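Local coordinates for protein Ac-ASP-7 (Ancylostoma caninum, PDB 3S6S) that is of unknown function but, as a secreted hookworm protein of the SCP/TAPS (pathogenesis-related) family, probably takes part in interactions between parasite and host, at residues 46-51 with 113-118; 105-110 with 142-147; 90-95 with 134-139. All coordinates share one frame; numbering follows the deposited sequence.

How the contacts relate
The three contacts belong to one alpha-beta-alpha sandwich of the SCP/TAPS family. All three first segments (46-51, 90-95, 105-110) precede all three partners (113-118, 134-139, 142-147), so the contacts interleave along the chain. Contacts 1 and 3 share the central mixed sheet, where strands 116-123 and 133-140 are antiparallel neighbours; their centres lie about 19 Å apart. Contact 2, its centre about 12 Å from that of contact 1 and about 18 Å from that of contact 3, adds helix 103-110 and the loop that leaves strand 133-140. It touches contact 1 through Lys142 and Ala114. Helices 88-99 and 103-110 are thus tied to the sheet and its exit loop by separate contacts.

Contact 1. Residues 46-51 with 113-118; sequences EMYGLV and KATRFG
Val51 pairs with Arg116 in a parallel beta bridge, where strand 51-53 joins strand 116-123 in the central sheet of the SCP/TAPS alpha-beta-alpha sandwich. Two backbone hydrogen bonds make the bridge: Val51 N donates to Thr115 O at 2.8 Å, and Phe117 N to Val51 O at 3.0 Å. The same Val51 O also receives a CA-H...O contact from Arg116.

Apolar packing centres on Leu50, which spreads its two methyl branches over different partners. CD2 rests against Ala114 CB at 3.6 Å, while CD1 sits over one face of the Phe117 ring, 4.0 Å from its centroid, in a CH-pi contact. The ring is brought there by a chi1 of 79°, with CG between the backbone N and the carbonyl carbon; its CD1 also meets Leu50 CB. Tyr48 and Thr115 run side by side.

The polar ends find their partners outside the two segments: Tyr48 OH bonds to Tyr165 N and Ser168 OG, Thr115 OG1 to Asp141, and Arg116 NH1 forms a salt bridge with Asp53 and a hydrogen bond with Asn7. Helix 16-34 covers Leu50 and Ala114 through Arg30. Beside Thr115, the nearest approach of the tyrosine ring is Tyr48 CD2 to the methyl CG2, 4.0 Å and oblique to the ring.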
# COMPACT_ATOMS: atom_id res chain seq x y z
N GLU A 46 1.06 13.54 -9.40
CA GLU A 46 2.29 12.93 -8.94
C GLU A 46 1.89 11.82 -7.99
O GLU A 46 1.04 12.02 -7.11
CB GLU A 46 3.17 13.95 -8.24
CG GLU A 46 4.45 13.38 -7.67
CD GLU A 46 5.38 14.45 -7.15
OE1 GLU A 46 5.22 15.62 -7.54
OE2 GLU A 46 6.28 14.11 -6.36
N MET A 47 2.48 10.65 -8.17
CA MET A 47 2.19 9.53 -7.30
C MET A 47 3.48 8.77 -7.01
O MET A 47 4.33 8.61 -7.88
CB MET A 47 1.15 8.62 -7.96
CG MET A 47 0.76 7.37 -7.16
SD MET A 47 -0.35 7.67 -5.77
CE MET A 47 -1.86 8.16 -6.62
N TYR A 48 3.64 8.33 -5.76
CA TYR A 48 4.76 7.48 -5.41
C TYR A 48 4.29 6.06 -5.37
O TYR A 48 3.20 5.79 -4.88
CB TYR A 48 5.35 7.87 -4.05
CG TYR A 48 6.38 8.96 -4.20
CD1 TYR A 48 6.01 10.23 -4.63
CD2 TYR A 48 7.73 8.71 -3.96
CE1 TYR A 48 6.93 11.23 -4.80
CE2 TYR A 48 8.68 9.71 -4.12
CZ TYR A 48 8.26 10.97 -4.55
OH TYR A 48 9.16 11.98 -4.72
N GLY A 49 5.06 5.14 -5.94
CA GLY A 49 4.77 3.73 -5.78
C GLY A 49 5.07 3.39 -4.32
O GLY A 49 5.86 4.07 -3.68
N LEU A 50 4.43 2.37 -3.78
CA LEU A 50 4.79 1.96 -2.44
C LEU A 50 5.88 0.90 -2.51
O LEU A 50 5.72 -0.14 -3.15
CB LEU A 50 3.58 1.42 -1.69
CG LEU A 50 2.36 2.33 -1.52
CD1 LEU A 50 1.25 1.54 -0.85
CD2 LEU A 50 2.71 3.56 -0.69
N VAL A 51 6.99 1.18 -1.86
CA VAL A 51 8.00 0.15 -1.69
C VAL A 51 7.51 -0.87 -0.67
O VAL A 51 7.12 -0.50 0.43
CB VAL A 51 9.31 0.77 -1.21
CG1 VAL A 51 10.25 -0.32 -0.72
CG2 VAL A 51 9.93 1.59 -2.33
N LYS A 113 1.55 10.43 -1.01
CA LYS A 113 2.79 10.73 -0.28
C LYS A 113 3.26 9.61 0.65
O LYS A 113 4.30 9.74 1.30
CB LYS A 113 2.66 12.05 0.48
CG LYS A 113 2.42 13.23 -0.45
CD LYS A 113 2.26 14.57 0.28
CE LYS A 113 2.10 15.69 -0.76
NZ LYS A 113 1.83 17.00 -0.12
N ALA A 114 2.50 8.52 0.71
CA ALA A 114 3.03 7.30 1.29
C ALA A 114 4.07 6.74 0.31
O ALA A 114 3.90 6.87 -0.89
CB ALA A 114 1.91 6.28 1.55
N THR A 115 5.14 6.14 0.82
CA THR A 115 6.21 5.65 -0.05
C THR A 115 6.62 4.21 0.23
O THR A 115 7.39 3.62 -0.55
CB THR A 115 7.49 6.50 0.07
OG1 THR A 115 8.15 6.20 1.30
CG2 THR A 115 7.18 7.98 -0.02
N ARG A 116 6.16 3.66 1.35
CA ARG A 116 6.40 2.26 1.65
C ARG A 116 5.37 1.68 2.60
O ARG A 116 4.71 2.41 3.34
CB ARG A 116 7.84 2.01 2.14
CG ARG A 116 8.29 2.88 3.28
CD ARG A 116 9.63 2.37 3.83
NE ARG A 116 10.78 3.01 3.19
CZ ARG A 116 11.96 2.40 3.00
NH1 ARG A 116 12.14 1.14 3.39
NH2 ARG A 116 12.95 3.05 2.41
N PHE A 117 5.22 0.36 2.53
CA PHE A 117 4.27 -0.37 3.33
C PHE A 117 4.68 -1.84 3.42
O PHE A 117 5.52 -2.30 2.66
CB PHE A 117 2.85 -0.27 2.74
CG PHE A 117 2.59 -1.20 1.57
CD1 PHE A 117 3.49 -1.31 0.52
CD2 PHE A 117 1.43 -1.96 1.52
CE1 PHE A 117 3.23 -2.15 -0.57
CE2 PHE A 117 1.17 -2.81 0.44
CZ PHE A 117 2.07 -2.90 -0.60
N GLY A 118 4.06 -2.55 4.35
CA GLY A 118 4.17 -3.99 4.45
C GLY A 118 2.90 -4.54 5.09
O GLY A 118 2.20 -3.82 5.81

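Contact 2. Residues 105-110 with 142-147; sequences SMRQVV and KKPKDG
Arg107 and Gln108, consecutive residues of helix 103-110, reach out to backbone carbonyls of the loop 142-147. From CB, which points toward the loop, the Arg107 chain runs out through CG and CD and bends at chi3 (103°), a turn that carries NE and then CZ to the loop, with CZ 3.5 Å from Lys145 O. Of the two terminal nitrogens, NH1 lies 4.0 Å from Pro144 CG, which sits over one face of the group. NH2 makes the main bond, 2.8 Å to Lys145 O, with the oxygen close to the guanidinium plane but the donor above the plane of the carbonyl. NH1 adds a weak bond to the same oxygen, so both terminal nitrogens converge on one acceptor. Asp146 OD2 is 4.3 Å from NH1 and well out of the guanidinium plane, a proximity of opposite charges rather than a salt bridge.

Gln108 serves the other end of the loop. Its CG is anti to the backbone N, and a bend at chi2 (69°) swings the amide toward Lys142, where NE2 donates a nearly straight bond of 2.8 Å to Lys142 O. That oxygen lies near the amide plane, consistent with the bond holding the amide in this rotation. OE1 meets carbon instead, lying 3.4 Å from both Lys143 CA and Pro144 CD. The proline ring thus sits between the two polar grips, and Tyr111 and Phe150 also touch it. Two side chains of helix 103-110 in this way hold the loop that leaves strand 133-140, at the surface of the SCP/TAPS sandwich.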
# COMPACT_ATOMS: atom_id res chain seq x y z
N SER A 105 -10.67 3.03 3.99
CA SER A 105 -9.44 2.27 3.83
C SER A 105 -8.68 2.74 2.60
O SER A 105 -7.46 2.88 2.63
CB SER A 105 -9.74 0.76 3.73
OG SER A 105 -10.08 0.22 4.99
N MET A 106 -9.41 2.99 1.52
CA MET A 106 -8.79 3.35 0.25
C MET A 106 -8.06 4.69 0.30
O MET A 106 -7.11 4.90 -0.43
CB MET A 106 -9.81 3.31 -0.89
CG MET A 106 -10.27 1.89 -1.23
SD MET A 106 -8.95 0.80 -1.82
CE MET A 106 -8.63 -0.13 -0.35
N ARG A 107 -8.50 5.60 1.17
CA ARG A 107 -7.75 6.84 1.39
C ARG A 107 -6.28 6.58 1.72
O ARG A 107 -5.40 7.26 1.20
CB ARG A 107 -8.34 7.65 2.53
CG ARG A 107 -9.39 8.64 2.12
CD ARG A 107 -9.60 9.61 3.26
NE ARG A 107 -8.95 10.88 2.98
CZ ARG A 107 -8.18 11.53 3.83
NH1 ARG A 107 -7.98 11.03 5.06
NH2 ARG A 107 -7.64 12.69 3.46
N GLN A 108 -6.03 5.61 2.59
CA GLN A 108 -4.65 5.26 2.92
C GLN A 108 -3.93 4.60 1.73
O GLN A 108 -2.81 4.98 1.38
CB GLN A 108 -4.59 4.36 4.15
CG GLN A 108 -3.20 3.87 4.47
CD GLN A 108 -2.28 4.99 4.96
OE1 GLN A 108 -2.41 5.45 6.11
NE2 GLN A 108 -1.35 5.42 4.10
N VAL A 109 -4.59 3.62 1.12
CA VAL A 109 -4.05 2.86 0.01
C VAL A 109 -3.52 3.76 -1.10
O VAL A 109 -2.53 3.48 -1.77
CB VAL A 109 -5.15 1.96 -0.59
CG1 VAL A 109 -4.71 1.33 -1.91
CG2 VAL A 109 -5.57 0.91 0.44
N VAL A 110 -4.19 4.89 -1.24
CA VAL A 110 -4.13 5.68 -2.45
C VAL A 110 -3.42 7.04 -2.25
O VAL A 110 -3.18 7.77 -3.21
CB VAL A 110 -5.60 5.79 -2.97
CG1 VAL A 110 -6.04 7.22 -3.22
CG2 VAL A 110 -5.82 4.85 -4.14
N LYS A 142 3.40 6.52 5.78
CA LYS A 142 2.73 7.81 5.89
C LYS A 142 1.20 7.74 5.82
O LYS A 142 0.61 7.20 4.89
CB LYS A 142 3.29 8.82 4.89
CG LYS A 142 2.96 10.25 5.27
CD LYS A 142 3.67 11.27 4.39
CE LYS A 142 3.63 12.69 4.98
NZ LYS A 142 2.24 13.11 5.35
N LYS A 143 0.58 8.32 6.84
CA LYS A 143 -0.86 8.35 7.01
C LYS A 143 -1.39 9.70 6.59
O LYS A 143 -0.88 10.71 7.04
CB LYS A 143 -1.16 8.14 8.49
CG LYS A 143 -2.59 8.35 8.87
CD LYS A 143 -2.75 8.02 10.31
CE LYS A 143 -4.22 7.93 10.71
NZ LYS A 143 -4.32 7.79 12.20
N PRO A 144 -2.41 9.74 5.73
CA PRO A 144 -2.93 11.06 5.35
C PRO A 144 -3.71 11.65 6.52
O PRO A 144 -4.03 10.92 7.45
CB PRO A 144 -3.88 10.73 4.21
CG PRO A 144 -4.40 9.36 4.56
CD PRO A 144 -3.23 8.64 5.17
N LYS A 145 -3.99 12.95 6.49
CA LYS A 145 -4.92 13.51 7.47
C LYS A 145 -6.25 13.85 6.84
O LYS A 145 -6.37 13.98 5.62
CB LYS A 145 -4.36 14.72 8.25
CG LYS A 145 -3.04 15.29 7.79
CD LYS A 145 -2.34 16.00 8.96
CE LYS A 145 -3.36 16.81 9.78
NZ LYS A 145 -2.83 17.26 11.10
N ASP A 146 -7.27 13.96 7.67
CA ASP A 146 -8.61 14.21 7.17
C ASP A 146 -8.66 15.54 6.45
O ASP A 146 -8.08 16.53 6.91
CB ASP A 146 -9.62 14.10 8.30
CG ASP A 146 -9.74 12.68 8.82
OD1 ASP A 146 -8.91 12.30 9.68
OD2 ASP A 146 -10.62 11.93 8.34
N GLY A 147 -9.32 15.55 5.30
CA GLY A 147 -9.39 16.73 4.48
C GLY A 147 -8.14 17.03 3.67
O GLY A 147 -8.20 17.84 2.76

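Contact 3. Residues 90-95 with 134-139; sequences SALKEI and MDWVCV
Ala91 opens the helical side of the contact, its CB pointing toward the strand and brushing Met134 SD at 4.5 Å. One residue on, Leu92 meets both Met134 and Trp136. Its CA and CB lie beside Met134 SD, with CB at 4.2 Å, and its branch goes further. A chi1 of -166° carries Leu92 CG away from its own amide nitrogen, and the side chain extends until CD2 lies over the face of the Trp136 indole, 4.1 Å from the centroid of the five-membered ring. This is a CH-pi contact, and the methyl is nearest to NE1, at 3.7 Å. A turn of helix beyond Ala91, Ile95 brings its CD1 against the methionine chain, 3.3 Å from Met134 CG and 3.5 Å from Met134 SD.

The sulfur is therefore touched by three helical residues, and it is also met from within its own strand: Trp136 NE1 points at Met134 SD in a weak hydrogen bond of 3.5 Å. The sulfur meets the indole at its edge, in plane, and the leucine methyl meets it over a face. Across the contact itself the packing is wholly apolar.

The axes of 90-95 and 134-139 come within 10.4 Å and cross at -56°. Phe80 of the adjoining strand 76-83 meets Trp136 with nearly parallel rings and touches Leu92 and Ile95, while Phe18, Ala21 and Ile22 of helix 16-34 close in on Trp136 and Leu92; helix 88-99 thus packs beside helix 16-34 on this face of the central sheet.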
# COMPACT_ATOMS: atom_id res chain seq x y z
N SER A 90 -7.42 -17.35 -3.38
CA SER A 90 -8.59 -16.88 -4.10
C SER A 90 -9.44 -16.00 -3.18
O SER A 90 -9.95 -14.96 -3.60
CB SER A 90 -9.42 -18.05 -4.64
OG SER A 90 -8.75 -18.68 -5.72
N ALA A 91 -9.56 -16.42 -1.93
CA ALA A 91 -10.29 -15.65 -0.93
C ALA A 91 -9.70 -14.24 -0.79
O ALA A 91 -10.44 -13.25 -0.79
CB ALA A 91 -10.27 -16.38 0.41
N LEU A 92 -8.38 -14.17 -0.68
CA LEU A 92 -7.65 -12.92 -0.55
C LEU A 92 -8.05 -12.01 -1.68
O LEU A 92 -8.44 -10.85 -1.47
CB LEU A 92 -6.15 -13.17 -0.60
CG LEU A 92 -5.16 -12.08 -0.16
CD1 LEU A 92 -4.34 -11.58 -1.35
CD2 LEU A 92 -5.81 -10.92 0.61
N LYS A 93 -7.96 -12.54 -2.89
CA LYS A 93 -8.30 -11.79 -4.09
C LYS A 93 -9.70 -11.17 -3.98
O LYS A 93 -9.92 -10.04 -4.42
CB LYS A 93 -8.20 -12.67 -5.30
N GLU A 94 -10.64 -11.92 -3.39
CA GLU A 94 -12.02 -11.47 -3.25
C GLU A 94 -12.13 -10.45 -2.12
O GLU A 94 -12.82 -9.44 -2.25
CB GLU A 94 -12.95 -12.64 -2.97
CG GLU A 94 -13.02 -13.65 -4.10
CD GLU A 94 -13.92 -14.85 -3.79
OE1 GLU A 94 -14.23 -15.09 -2.59
OE2 GLU A 94 -14.32 -15.54 -4.75
N ILE A 95 -11.46 -10.73 -1.01
CA ILE A 95 -11.40 -9.81 0.12
C ILE A 95 -10.89 -8.44 -0.30
O ILE A 95 -11.39 -7.43 0.17
CB ILE A 95 -10.53 -10.37 1.24
CG1 ILE A 95 -11.30 -11.47 1.96
CG2 ILE A 95 -10.13 -9.28 2.21
CD1 ILE A 95 -10.46 -12.23 2.94
N MET A 134 -9.52 -15.26 7.33
CA MET A 134 -8.23 -14.58 7.29
C MET A 134 -8.33 -13.13 7.74
O MET A 134 -9.32 -12.45 7.48
CB MET A 134 -7.64 -14.63 5.89
CG MET A 134 -8.52 -14.07 4.80
SD MET A 134 -7.62 -14.17 3.24
CE MET A 134 -6.79 -15.75 3.43
N ASP A 135 -7.29 -12.67 8.43
CA ASP A 135 -7.17 -11.27 8.83
C ASP A 135 -5.84 -10.69 8.36
O ASP A 135 -4.78 -11.26 8.63
CB ASP A 135 -7.27 -11.15 10.33
CG ASP A 135 -8.63 -11.53 10.84
OD1 ASP A 135 -8.71 -12.44 11.69
OD2 ASP A 135 -9.62 -10.91 10.41
N TRP A 136 -5.91 -9.56 7.67
CA TRP A 136 -4.71 -8.86 7.20
C TRP A 136 -4.62 -7.45 7.80
O TRP A 136 -5.63 -6.76 7.93
CB TRP A 136 -4.70 -8.76 5.68
CG TRP A 136 -4.54 -10.08 5.00
CD1 TRP A 136 -5.53 -10.97 4.66
CD2 TRP A 136 -3.31 -10.69 4.60
NE1 TRP A 136 -4.99 -12.09 4.06
CE2 TRP A 136 -3.63 -11.94 4.02
CE3 TRP A 136 -1.96 -10.31 4.68
CZ2 TRP A 136 -2.65 -12.80 3.51
CZ3 TRP A 136 -0.99 -11.17 4.18
CH2 TRP A 136 -1.34 -12.40 3.61
N VAL A 137 -3.42 -7.03 8.20
CA VAL A 137 -3.20 -5.60 8.30
C VAL A 137 -2.07 -5.15 7.40
O VAL A 137 -1.11 -5.88 7.16
CB VAL A 137 -3.07 -5.02 9.78
CG1 VAL A 137 -3.55 -6.01 10.84
CG2 VAL A 137 -1.69 -4.49 10.08
N CYS A 138 -2.23 -3.94 6.86
CA CYS A 138 -1.14 -3.23 6.22
C CYS A 138 -0.77 -1.99 7.02
O CYS A 138 -1.62 -1.30 7.62
CB CYS A 138 -1.47 -2.87 4.78
SG CYS A 138 -1.68 -4.31 3.73
N VAL A 139 0.53 -1.75 7.03
CA VAL A 139 1.14 -0.65 7.73
C VAL A 139 1.89 0.19 6.69
O VAL A 139 2.60 -0.34 5.82
CB VAL A 139 2.11 -1.17 8.83
CG1 VAL A 139 3.16 -0.14 9.14
CG2 VAL A 139 1.32 -1.60 10.08